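Local coordinates for actin-related protein 8 (Homo sapiens, PDB 4FO0), which binds ATP with low basal ATPase activity and is a proposed core component of the INO80 chromatin remodeling complex, at residues V218-L222 with M223-F227; R106-N109 with K110-P114; W125-T128 with S129-P132; Q521-I524 with L525-P529. All blocks are in the same frame, centred on the assembly; numbering follows the deposited sequence.

Contact 1. Residues V218-L222 with M223-F227; sequences VNMIL and MKMGF
Ile221 lays its CG2 branch against the ring of Phe227, six residues on, with CG2 3.4 Å from Phe227 CD2. With chi1 at -61°, CG2 stands anti to the backbone N of Ile221 and reaches the ring. The other branch ends near a different partner: CD1 is 4.0 Å from Met225 SD. The carbonyl O of Ile221 meets the same ring in plane, at its edge. Leu222 adds CD2 beside the carbonyl O of Phe227.

The backbone explains this spacing. Met223 N bonds to Asn219 O at 2.8 Å, a normal helical step. The next turn widens to pi type, and Met225 N reaches Met220 O at 2.9 Å. Gly226 then leaves the helix with positive phi (101°), and Phe227 N bonds to Ile221 O at 3.3 Å. This is the C-terminal end of the helix in a beta-alpha-beta unit: strand 200-205, helix 211-225, strand 229-234. Ile221 and Phe227 also touch Cys201 of the first strand.

On another side of the helix, Asn219 OD1 lies 3.3 Å from Met223 CG, the two side chains nearly perpendicular. Asn219 OD1 is hydrogen-bonded to Trp577 NE1, and Met223 also touches Trp577.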
loop_
_atom_site.group_PDB
_atom_site.type_symbol
_atom_site.label_atom_id
_atom_site.label_comp_id
_atom_site.label_asym_id
_atom_site.label_seq_id
_atom_site.Cartn_x
_atom_site.Cartn_y
_atom_site.Cartn_z
ATOM N N VAL A 218 9.906 -18.381 1.708
ATOM C CA VAL A 218 9.608 -19.616 2.392
ATOM C C VAL A 218 10.895 -20.234 2.919
ATOM O O VAL A 218 10.971 -20.663 4.071
ATOM C CB VAL A 218 8.942 -20.611 1.449
ATOM C CG1 VAL A 218 8.851 -21.972 2.116
ATOM C CG2 VAL A 218 7.572 -20.097 1.026
ATOM N N ASN A 219 11.921 -20.277 2.078
ATOM C CA ASN A 219 13.176 -20.844 2.535
ATOM C C ASN A 219 13.704 -20.049 3.717
ATOM O O ASN A 219 14.205 -20.603 4.693
ATOM C CB ASN A 219 14.204 -20.924 1.408
ATOM C CG ASN A 219 15.501 -21.551 1.868
ATOM O OD1 ASN A 219 15.596 -22.768 2.048
ATOM N ND2 ASN A 219 16.506 -20.718 2.084
ATOM N N MET A 220 13.558 -18.737 3.633
ATOM C CA MET A 220 14.027 -17.873 4.689
ATOM C C MET A 220 13.255 -18.154 5.980
ATOM O O MET A 220 13.855 -18.353 7.034
ATOM C CB MET A 220 13.913 -16.401 4.278
ATOM C CG MET A 220 14.410 -15.471 5.350
ATOM S SD MET A 220 13.744 -13.810 5.275
ATOM C CE MET A 220 11.981 -14.106 5.127
ATOM N N ILE A 221 11.928 -18.168 5.898
ATOM C CA ILE A 221 11.094 -18.437 7.070
ATOM C C ILE A 221 11.458 -19.743 7.782
ATOM O O ILE A 221 11.670 -19.775 8.995
ATOM C CB ILE A 221 9.610 -18.552 6.695
ATOM C CG1 ILE A 221 9.103 -17.247 6.092
ATOM C CG2 ILE A 221 8.812 -18.896 7.923
ATOM C CD1 ILE A 221 9.330 -16.088 6.998
ATOM N N LEU A 222 11.513 -20.825 7.013
ATOM C CA LEU A 222 11.735 -22.150 7.566
ATOM C C LEU A 222 13.192 -22.406 7.956
ATOM O O LEU A 222 13.481 -22.794 9.092
ATOM C CB LEU A 222 11.243 -23.216 6.577
ATOM C CG LEU A 222 9.729 -23.208 6.368
ATOM C CD1 LEU A 222 9.328 -24.285 5.401
ATOM C CD2 LEU A 222 9.006 -23.383 7.694
ATOM N N MET A 223 14.104 -22.169 7.018
ATOM C CA MET A 223 15.509 -22.513 7.207
ATOM C C MET A 223 16.333 -21.464 7.962
ATOM O O MET A 223 17.133 -21.803 8.822
ATOM C CB MET A 223 16.177 -22.837 5.859
ATOM C CG MET A 223 15.599 -24.037 5.111
ATOM S SD MET A 223 15.405 -25.552 6.102
ATOM C CE MET A 223 13.954 -25.124 7.053
ATOM N N LYS A 224 16.156 -20.193 7.633
ATOM C CA LYS A 224 16.996 -19.151 8.218
ATOM C C LYS A 224 16.442 -18.625 9.544
ATOM O O LYS A 224 17.189 -18.338 10.465
ATOM C CB LYS A 224 17.164 -17.989 7.234
ATOM C CG LYS A 224 17.882 -18.342 5.955
ATOM C CD LYS A 224 19.374 -18.098 6.096
ATOM C CE LYS A 224 20.097 -18.344 4.782
ATOM N NZ LYS A 224 19.517 -17.535 3.668
ATOM N N MET A 225 15.127 -18.478 9.637
ATOM C CA MET A 225 14.544 -17.870 10.822
ATOM C C MET A 225 14.129 -18.914 11.863
ATOM O O MET A 225 14.143 -18.635 13.065
ATOM C CB MET A 225 13.359 -16.990 10.447
ATOM C CG MET A 225 13.737 -15.624 9.923
ATOM S SD MET A 225 12.258 -14.740 9.404
ATOM C CE MET A 225 11.901 -13.738 10.838
ATOM N N GLY A 226 13.748 -20.104 11.406
ATOM C CA GLY A 226 13.534 -21.213 12.313
ATOM C C GLY A 226 12.112 -21.570 12.693
ATOM O O GLY A 226 11.899 -22.297 13.665
ATOM N N PHE A 227 11.142 -21.061 11.943
ATOM C CA PHE A 227 9.768 -21.504 12.094
ATOM C C PHE A 227 9.705 -22.974 11.746
ATOM O O PHE A 227 10.486 -23.445 10.929
ATOM C CB PHE A 227 8.871 -20.752 11.138
ATOM C CG PHE A 227 8.564 -19.367 11.572
ATOM C CD1 PHE A 227 7.415 -19.099 12.303
ATOM C CD2 PHE A 227 9.413 -18.325 11.243
ATOM C CE1 PHE A 227 7.115 -17.813 12.706
ATOM C CE2 PHE A 227 9.126 -17.037 11.644
ATOM C CZ PHE A 227 7.967 -16.782 12.381
#

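Contact 2. Residues R106-N109 with K110-P114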
loop_
_atom_site.group_PDB
_atom_site.type_symbol
_atom_site.label_atom_id
_atom_site.label_comp_id
_atom_site.label_asym_id
_atom_site.label_seq_id
_atom_site.Cartn_x
_atom_site.Cartn_y
_atom_site.Cartn_z
ATOM N N ARG A 106 -2.421 31.003 -5.136
ATOM C CA ARG A 106 -1.018 31.395 -5.086
ATOM C C ARG A 106 -0.854 32.821 -4.552
ATOM O O ARG A 106 0.019 33.076 -3.722
ATOM C CB ARG A 106 -0.354 31.220 -6.459
ATOM C CG ARG A 106 1.173 31.240 -6.442
ATOM C CD ARG A 106 1.789 30.604 -7.707
ATOM N NE ARG A 106 1.232 31.132 -8.958
ATOM C CZ ARG A 106 0.524 30.422 -9.844
ATOM N NH1 ARG A 106 0.276 29.132 -9.639
ATOM N NH2 ARG A 106 0.066 31.004 -10.948
ATOM N N SER A 107 -1.711 33.737 -4.996
ATOM C CA SER A 107 -1.631 35.132 -4.561
ATOM C C SER A 107 -1.705 35.283 -3.051
ATOM O O SER A 107 -0.860 35.930 -2.437
ATOM C CB SER A 107 -2.735 35.962 -5.201
ATOM O OG SER A 107 -2.404 36.248 -6.542
ATOM N N TYR A 108 -2.735 34.701 -2.460
ATOM C CA TYR A 108 -2.874 34.698 -1.013
ATOM C C TYR A 108 -1.742 33.903 -0.352
ATOM O O TYR A 108 -1.218 34.286 0.696
ATOM C CB TYR A 108 -4.213 34.068 -0.641
ATOM C CG TYR A 108 -4.405 33.837 0.840
ATOM C CD1 TYR A 108 -3.828 32.741 1.468
ATOM C CD2 TYR A 108 -5.178 34.708 1.609
ATOM C CE1 TYR A 108 -4.004 32.515 2.817
ATOM C CE2 TYR A 108 -5.364 34.495 2.968
ATOM C CZ TYR A 108 -4.773 33.392 3.566
ATOM O OH TYR A 108 -4.944 33.158 4.916
ATOM N N ASN A 109 -1.371 32.790 -0.964
ATOM C CA ASN A 109 -0.501 31.850 -0.293
ATOM C C ASN A 109 0.910 32.336 -0.056
ATOM O O ASN A 109 1.501 32.102 1.008
ATOM C CB ASN A 109 -0.530 30.473 -0.967
ATOM C CG ASN A 109 -1.640 29.602 -0.426
ATOM O OD1 ASN A 109 -2.127 29.821 0.687
ATOM N ND2 ASN A 109 -2.074 28.626 -1.227
ATOM N N LYS A 110 1.483 33.020 -1.021
ATOM C CA LYS A 110 2.888 33.291 -0.812
ATOM C C LYS A 110 3.189 34.655 -0.173
ATOM O O LYS A 110 4.321 35.145 -0.184
ATOM C CB LYS A 110 3.727 32.847 -2.017
ATOM C CG LYS A 110 3.429 31.332 -2.352
ATOM C CD LYS A 110 4.643 30.346 -2.221
ATOM C CE LYS A 110 5.330 30.095 -3.576
ATOM N NZ LYS A 110 6.554 29.227 -3.528
ATOM N N GLN A 111 2.133 35.197 0.436
ATOM C CA GLN A 111 2.190 36.188 1.499
ATOM C C GLN A 111 2.199 35.495 2.870
ATOM O O GLN A 111 2.388 36.147 3.893
ATOM C CB GLN A 111 0.932 37.067 1.456
ATOM C CG GLN A 111 0.765 37.929 0.211
ATOM C CD GLN A 111 -0.414 38.899 0.305
ATOM O OE1 GLN A 111 -1.513 38.535 0.732
ATOM N NE2 GLN A 111 -0.178 40.147 -0.095
ATOM N N MET A 112 1.955 34.187 2.900
ATOM C CA MET A 112 1.891 33.451 4.168
ATOM C C MET A 112 3.271 33.069 4.702
ATOM O O MET A 112 4.100 32.506 3.973
ATOM C CB MET A 112 1.058 32.164 4.033
ATOM C CG MET A 112 -0.396 32.358 3.630
ATOM S SD MET A 112 -1.393 33.383 4.735
ATOM C CE MET A 112 -0.266 33.656 6.107
ATOM N N ARG A 113 3.504 33.370 5.977
ATOM C CA ARG A 113 4.694 32.895 6.680
ATOM C C ARG A 113 4.268 32.006 7.824
ATOM O O ARG A 113 3.203 32.207 8.413
ATOM C CB ARG A 113 5.527 34.054 7.216
ATOM C CG ARG A 113 6.203 34.860 6.132
ATOM C CD ARG A 113 6.754 33.952 5.044
ATOM N NE ARG A 113 7.352 34.719 3.949
ATOM C CZ ARG A 113 6.716 35.077 2.834
ATOM N NH1 ARG A 113 5.445 34.735 2.641
ATOM N NH2 ARG A 113 7.357 35.779 1.907
ATOM N N PRO A 114 5.094 31.004 8.140
ATOM C CA PRO A 114 4.790 30.088 9.247
ATOM C C PRO A 114 4.976 30.766 10.612
ATOM O O PRO A 114 5.851 31.613 10.789
ATOM C CB PRO A 114 5.805 28.956 9.057
ATOM C CG PRO A 114 6.942 29.597 8.310
ATOM C CD PRO A 114 6.339 30.655 7.435
#
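The last turn of helix 102-109 closes with Lys110 N bonded to Arg106 O at 3.1 Å, and the chain then tightens, Met112 N bonding to Asn109 O at 2.9 Å. Between them, Gln111 N makes a weak bond to Tyr108 O.

The turn brings Met112 back beside Tyr108. CG of Met112 is anti to its own carbonyl carbon (chi1 -61°), and the chain bends at chi2 and chi3, which turns the sulfur to the ring. Met112 SD ends 3.4 Å from Tyr108 CE1. It lies 4.1 Å from the centroid of the Tyr108 ring, 43° off the normal, an oblique approach. The sulfur is also 3.6 Å from Tyr108 OH, near the outer end of the ring. This is a Met-aromatic contact across a helix C-terminus, at the point where the chain passes into the loop leading to strand 115-118. The ring of Tyr108 also has Arg349 as a cation-pi partner. Nearer the backbone, Met112 CG packs 3.2 Å from Asn109 O.

Asn109 is the buried residue here. Its OD1 accepts from Arg349 N and its ND2 donates to Ala294 O, so both ends of the amide are satisfied by the surrounding fold.

Gln111 lies on the exposed side, with its CG 3.7 Å from Ser107 O. Arg113 NH1 bonds to Lys110 O and Met112 O, linking two loop carbonyls.

Contact 3. Residues W125-T128 with S129-P132; sequences WTNT and SHHP
Thr128 starts a tight reversal of the chain, and its carbonyl O is the main acceptor. His131 N bonds to Thr128 O at 3.0 Å. His131 ND1 adds a weak bond to Thr128 O at 3.3 Å. Thr128 O takes the backbone N-H firmly and the ring nitrogen only weakly. Just past the turn, Pro132 CD lies 3.8 Å from Thr128 O. The hydroxyl of Thr128 faces another partner, Asp147 OD1, to which it is hydrogen-bonded.

Asn127 and Ser129 meet by their side chains across Thr128. Ser129 OG donates to Asn127 OD1 at 2.9 Å, tilted 18° from the plane of the amide carbonyl. CG of Asn127 is anti to the backbone N (chi1 -179°), which carries the amide forward beside the serine. A glycerol, probably from the crystallisation liquor, sits at this spot: it is bonded to Thr128 N and weakly to Ser129 OG.

His130, with CG between its backbone N and carbonyl carbon (chi1 56°), brings its ring back to Asn127. Its CE1 makes a close contact with Asn127 O at 3.1 Å, the oxygen lying at the ring edge near its plane. One face of the same ring receives Pro132 CG, offset toward the rim.

The four residues Thr128 to His131 form a type I beta turn on the surface, in the loop between strands 115-118 and 134-136.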
loop_
_atom_site.group_PDB
_atom_site.type_symbol
_atom_site.label_atom_id
_atom_site.label_comp_id
_atom_site.label_asym_id
_atom_site.label_seq_id
_atom_site.Cartn_x
_atom_site.Cartn_y
_atom_site.Cartn_z
ATOM N N TRP A 125 16.628 13.269 15.451
ATOM C CA TRP A 125 17.227 12.198 14.696
ATOM C C TRP A 125 17.420 10.993 15.591
ATOM O O TRP A 125 17.707 11.132 16.781
ATOM C CB TRP A 125 18.577 12.641 14.205
ATOM C CG TRP A 125 18.554 13.877 13.375
ATOM C CD1 TRP A 125 19.266 15.014 13.596
ATOM C CD2 TRP A 125 17.826 14.093 12.158
ATOM N NE1 TRP A 125 19.030 15.929 12.600
ATOM C CE2 TRP A 125 18.149 15.389 11.704
ATOM C CE3 TRP A 125 16.945 13.311 11.403
ATOM C CZ2 TRP A 125 17.613 15.927 10.536
ATOM C CZ3 TRP A 125 16.413 13.847 10.246
ATOM C CH2 TRP A 125 16.747 15.142 9.825
ATOM N N THR A 126 17.257 9.808 15.020
ATOM C CA THR A 126 17.661 8.584 15.696
ATOM C C THR A 126 19.117 8.697 16.169
ATOM O O THR A 126 19.997 9.130 15.422
ATOM C CB THR A 126 17.562 7.409 14.736
ATOM O OG1 THR A 126 16.205 7.284 14.302
ATOM C CG2 THR A 126 18.033 6.116 15.396
ATOM N N ASN A 127 19.386 8.316 17.409
ATOM C CA ASN A 127 20.762 8.378 17.869
ATOM C C ASN A 127 21.612 7.230 17.342
ATOM O O ASN A 127 21.280 6.056 17.513
ATOM C CB ASN A 127 20.859 8.450 19.388
ATOM C CG ASN A 127 22.292 8.531 19.860
ATOM O OD1 ASN A 127 22.947 9.569 19.727
ATOM N ND2 ASN A 127 22.799 7.427 20.385
ATOM N N THR A 128 22.715 7.586 16.706
ATOM C CA THR A 128 23.615 6.602 16.136
ATOM C C THR A 128 25.030 6.764 16.703
ATOM O O THR A 128 26.014 6.368 16.071
ATOM C CB THR A 128 23.663 6.741 14.606
ATOM O OG1 THR A 128 24.359 7.945 14.261
ATOM C CG2 THR A 128 22.255 6.788 14.028
ATOM N N SER A 129 25.127 7.358 17.891
ATOM C CA SER A 129 26.416 7.577 18.548
ATOM C C SER A 129 27.193 6.274 18.742
ATOM O O SER A 129 28.405 6.215 18.528
ATOM C CB SER A 129 26.213 8.269 19.896
ATOM O OG SER A 129 25.814 9.619 19.717
ATOM N N HIS A 130 26.474 5.233 19.143
ATOM C CA HIS A 130 27.032 3.906 19.349
ATOM C C HIS A 130 27.220 3.107 18.058
ATOM O O HIS A 130 27.396 1.896 18.106
ATOM C CB HIS A 130 26.100 3.128 20.261
ATOM C CG HIS A 130 24.701 3.046 19.746
ATOM N ND1 HIS A 130 23.968 4.164 19.409
ATOM C CD2 HIS A 130 23.902 1.982 19.494
ATOM C CE1 HIS A 130 22.777 3.792 18.978
ATOM N NE2 HIS A 130 22.711 2.473 19.021
ATOM N N HIS A 131 27.154 3.773 16.910
ATOM C CA HIS A 131 27.409 3.129 15.618
ATOM C C HIS A 131 26.712 1.790 15.359
ATOM O O HIS A 131 27.382 0.814 15.035
ATOM C CB HIS A 131 28.908 2.916 15.430
ATOM C CG HIS A 131 29.711 4.166 15.571
ATOM N ND1 HIS A 131 29.170 5.346 16.033
ATOM C CD2 HIS A 131 31.013 4.426 15.305
ATOM C CE1 HIS A 131 30.104 6.280 16.049
ATOM N NE2 HIS A 131 31.231 5.747 15.611
ATOM N N PRO A 132 25.374 1.745 15.457
ATOM C CA PRO A 132 24.653 0.510 15.129
ATOM C C PRO A 132 24.987 0.075 13.709
ATOM O O PRO A 132 25.177 0.940 12.852
ATOM C CB PRO A 132 23.190 0.943 15.181
ATOM C CG PRO A 132 23.170 2.183 15.974
ATOM C CD PRO A 132 24.457 2.867 15.701
#

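Contact 4. Residues Q521-I524 with L525-P529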
loop_
_atom_site.group_PDB
_atom_site.type_symbol
_atom_site.label_atom_id
_atom_site.label_comp_id
_atom_site.label_asym_id
_atom_site.label_seq_id
_atom_site.Cartn_x
_atom_site.Cartn_y
_atom_site.Cartn_z
ATOM N N GLN A 521 -18.571 3.799 -6.426
ATOM C CA GLN A 521 -19.809 3.098 -6.723
ATOM C C GLN A 521 -20.540 3.815 -7.845
ATOM O O GLN A 521 -21.126 3.186 -8.724
ATOM C CB GLN A 521 -20.684 3.034 -5.482
ATOM C CG GLN A 521 -22.114 3.389 -5.748
ATOM C CD GLN A 521 -23.013 2.224 -5.512
ATOM O OE1 GLN A 521 -23.252 1.829 -4.366
ATOM N NE2 GLN A 521 -23.504 1.634 -6.594
ATOM N N HIS A 522 -20.489 5.140 -7.811
ATOM C CA HIS A 522 -21.105 5.953 -8.845
ATOM C C HIS A 522 -20.491 5.697 -10.218
ATOM O O HIS A 522 -21.218 5.545 -11.193
ATOM C CB HIS A 522 -21.004 7.429 -8.470
ATOM C CG HIS A 522 -21.376 8.371 -9.574
ATOM N ND1 HIS A 522 -22.538 9.116 -9.556
ATOM C CD2 HIS A 522 -20.729 8.705 -10.717
ATOM C CE1 HIS A 522 -22.591 9.867 -10.643
ATOM N NE2 HIS A 522 -21.505 9.638 -11.362
ATOM N N ARG A 523 -19.161 5.640 -10.295
ATOM C CA ARG A 523 -18.493 5.435 -11.580
ATOM C C ARG A 523 -18.813 4.057 -12.086
ATOM O O ARG A 523 -19.044 3.869 -13.280
ATOM C CB ARG A 523 -16.975 5.528 -11.471
ATOM C CG ARG A 523 -16.470 6.702 -10.706
ATOM C CD ARG A 523 -15.952 7.764 -11.628
ATOM N NE ARG A 523 -14.905 7.297 -12.541
ATOM C CZ ARG A 523 -14.359 8.095 -13.459
ATOM N NH1 ARG A 523 -14.772 9.359 -13.544
ATOM N NH2 ARG A 523 -13.417 7.656 -14.291
ATOM N N ILE A 524 -18.798 3.079 -11.185
ATOM C CA ILE A 524 -19.050 1.709 -11.611
ATOM C C ILE A 524 -20.423 1.580 -12.277
ATOM O O ILE A 524 -20.523 1.027 -13.367
ATOM C CB ILE A 524 -18.855 0.689 -10.478
ATOM C CG1 ILE A 524 -17.388 0.679 -10.042
ATOM C CG2 ILE A 524 -19.260 -0.705 -10.933
ATOM C CD1 ILE A 524 -16.401 0.554 -11.204
ATOM N N LEU A 525 -21.462 2.126 -11.647
ATOM C CA LEU A 525 -22.796 2.128 -12.242
ATOM C C LEU A 525 -22.782 2.652 -13.663
ATOM O O LEU A 525 -23.215 1.971 -14.595
ATOM C CB LEU A 525 -23.747 2.990 -11.436
ATOM C CG LEU A 525 -24.308 2.343 -10.185
ATOM C CD1 LEU A 525 -25.601 3.041 -9.796
ATOM C CD2 LEU A 525 -24.536 0.881 -10.455
ATOM N N ASN A 526 -22.289 3.873 -13.824
ATOM C CA ASN A 526 -22.298 4.525 -15.129
ATOM C C ASN A 526 -21.437 3.828 -16.167
ATOM O O ASN A 526 -21.800 3.781 -17.343
ATOM C CB ASN A 526 -21.877 5.991 -15.008
ATOM C CG ASN A 526 -22.739 6.762 -14.025
ATOM O OD1 ASN A 526 -23.912 6.428 -13.800
ATOM N ND2 ASN A 526 -22.160 7.799 -13.426
ATOM N N LYS A 527 -20.304 3.286 -15.728
ATOM C CA LYS A 527 -19.311 2.701 -16.631
ATOM C C LYS A 527 -19.581 1.233 -16.961
ATOM O O LYS A 527 -19.161 0.748 -18.006
ATOM C CB LYS A 527 -17.904 2.818 -16.034
ATOM C CG LYS A 527 -17.067 3.973 -16.544
ATOM C CD LYS A 527 -17.619 5.297 -16.086
ATOM C CE LYS A 527 -16.750 6.447 -16.564
ATOM N NZ LYS A 527 -17.211 7.733 -15.959
ATOM N N MET A 528 -20.257 0.519 -16.068
ATOM C CA MET A 528 -20.457 -0.915 -16.270
ATOM C C MET A 528 -21.383 -1.167 -17.444
ATOM O O MET A 528 -22.085 -0.253 -17.874
ATOM C CB MET A 528 -21.019 -1.583 -15.018
ATOM C CG MET A 528 -22.411 -1.121 -14.647
ATOM S SD MET A 528 -23.020 -1.990 -13.189
ATOM C CE MET A 528 -22.951 -3.662 -13.825
ATOM N N PRO A 529 -21.385 -2.412 -17.958
ATOM C CA PRO A 529 -22.243 -2.861 -19.063
ATOM C C PRO A 529 -23.708 -2.763 -18.659
ATOM O O PRO A 529 -24.095 -3.359 -17.647
ATOM C CB PRO A 529 -21.855 -4.332 -19.241
ATOM C CG PRO A 529 -20.544 -4.482 -18.564
ATOM C CD PRO A 529 -20.565 -3.513 -17.426
#
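CG of His522 stands anti to the backbone N (chi1 169°), and CG of Asn526 is anti to its carbonyl carbon (chi1 -56°). These torsions bring the ring and the amide together, one helical turn apart. Asn526 ND2 comes 2.8 Å from His522 NE2. The ring and amide planes are 86° apart, and ND2 approaches the ring obliquely.

Arg523 and Lys527 run side by side in the same direction. Arg523 bends at chi2 and chi3. Lys527 NZ lies over the centre of the Arg523 guanidinium face, 3.7 Å above the plane. The same NZ is 3.8 Å from Arg523 NH1. Arg523 NH2 is tied to Asp481 by a salt bridge, which probably balances some of the positive charge, and it also bonds to Tyr363 OH.

These pairs lie along the C-terminal end of helix 516-527. In the chain this helix comes between strands 503-507 and 540-542, parallel neighbours in the six-stranded mixed sheet of the actin-type ATPase fold. Regular i to i+4 bonds hold it: Leu525 N to Gln521 O, Asn526 N to His522 O and Lys527 N to Arg523 O, the last at 2.8 Å. Met528 N still bonds to Ile524 O, although Met528 itself has left the helix.

On a further side, Leu525 lies alongside Gln521, with Leu525 CG 3.7 Å from Gln521 NE2. That amide also donates a weak bond to Val539 O. Ile524, Leu525 and Met528 all touch Val539.

The four contacts are all local and do not touch one another. Contacts 1, 2 and 4 sit at helix C-termini, whereas contact 3 is a turn in a loop. Contacts 2 and 3 follow closely in the chain, yet their centres are about 38 Å apart, with nearest atoms about 17 Å apart. Contact 1 lies on the opposite side of the chain's centre from contacts 2 and 4, with centres about 55 and 45 Å away. Contacts 1, 2 and 3 lie away from the ATP-binding residues. In contact 4, the side chain of Ile524 is about 12 Å from that of Val253, an ATP-binding residue.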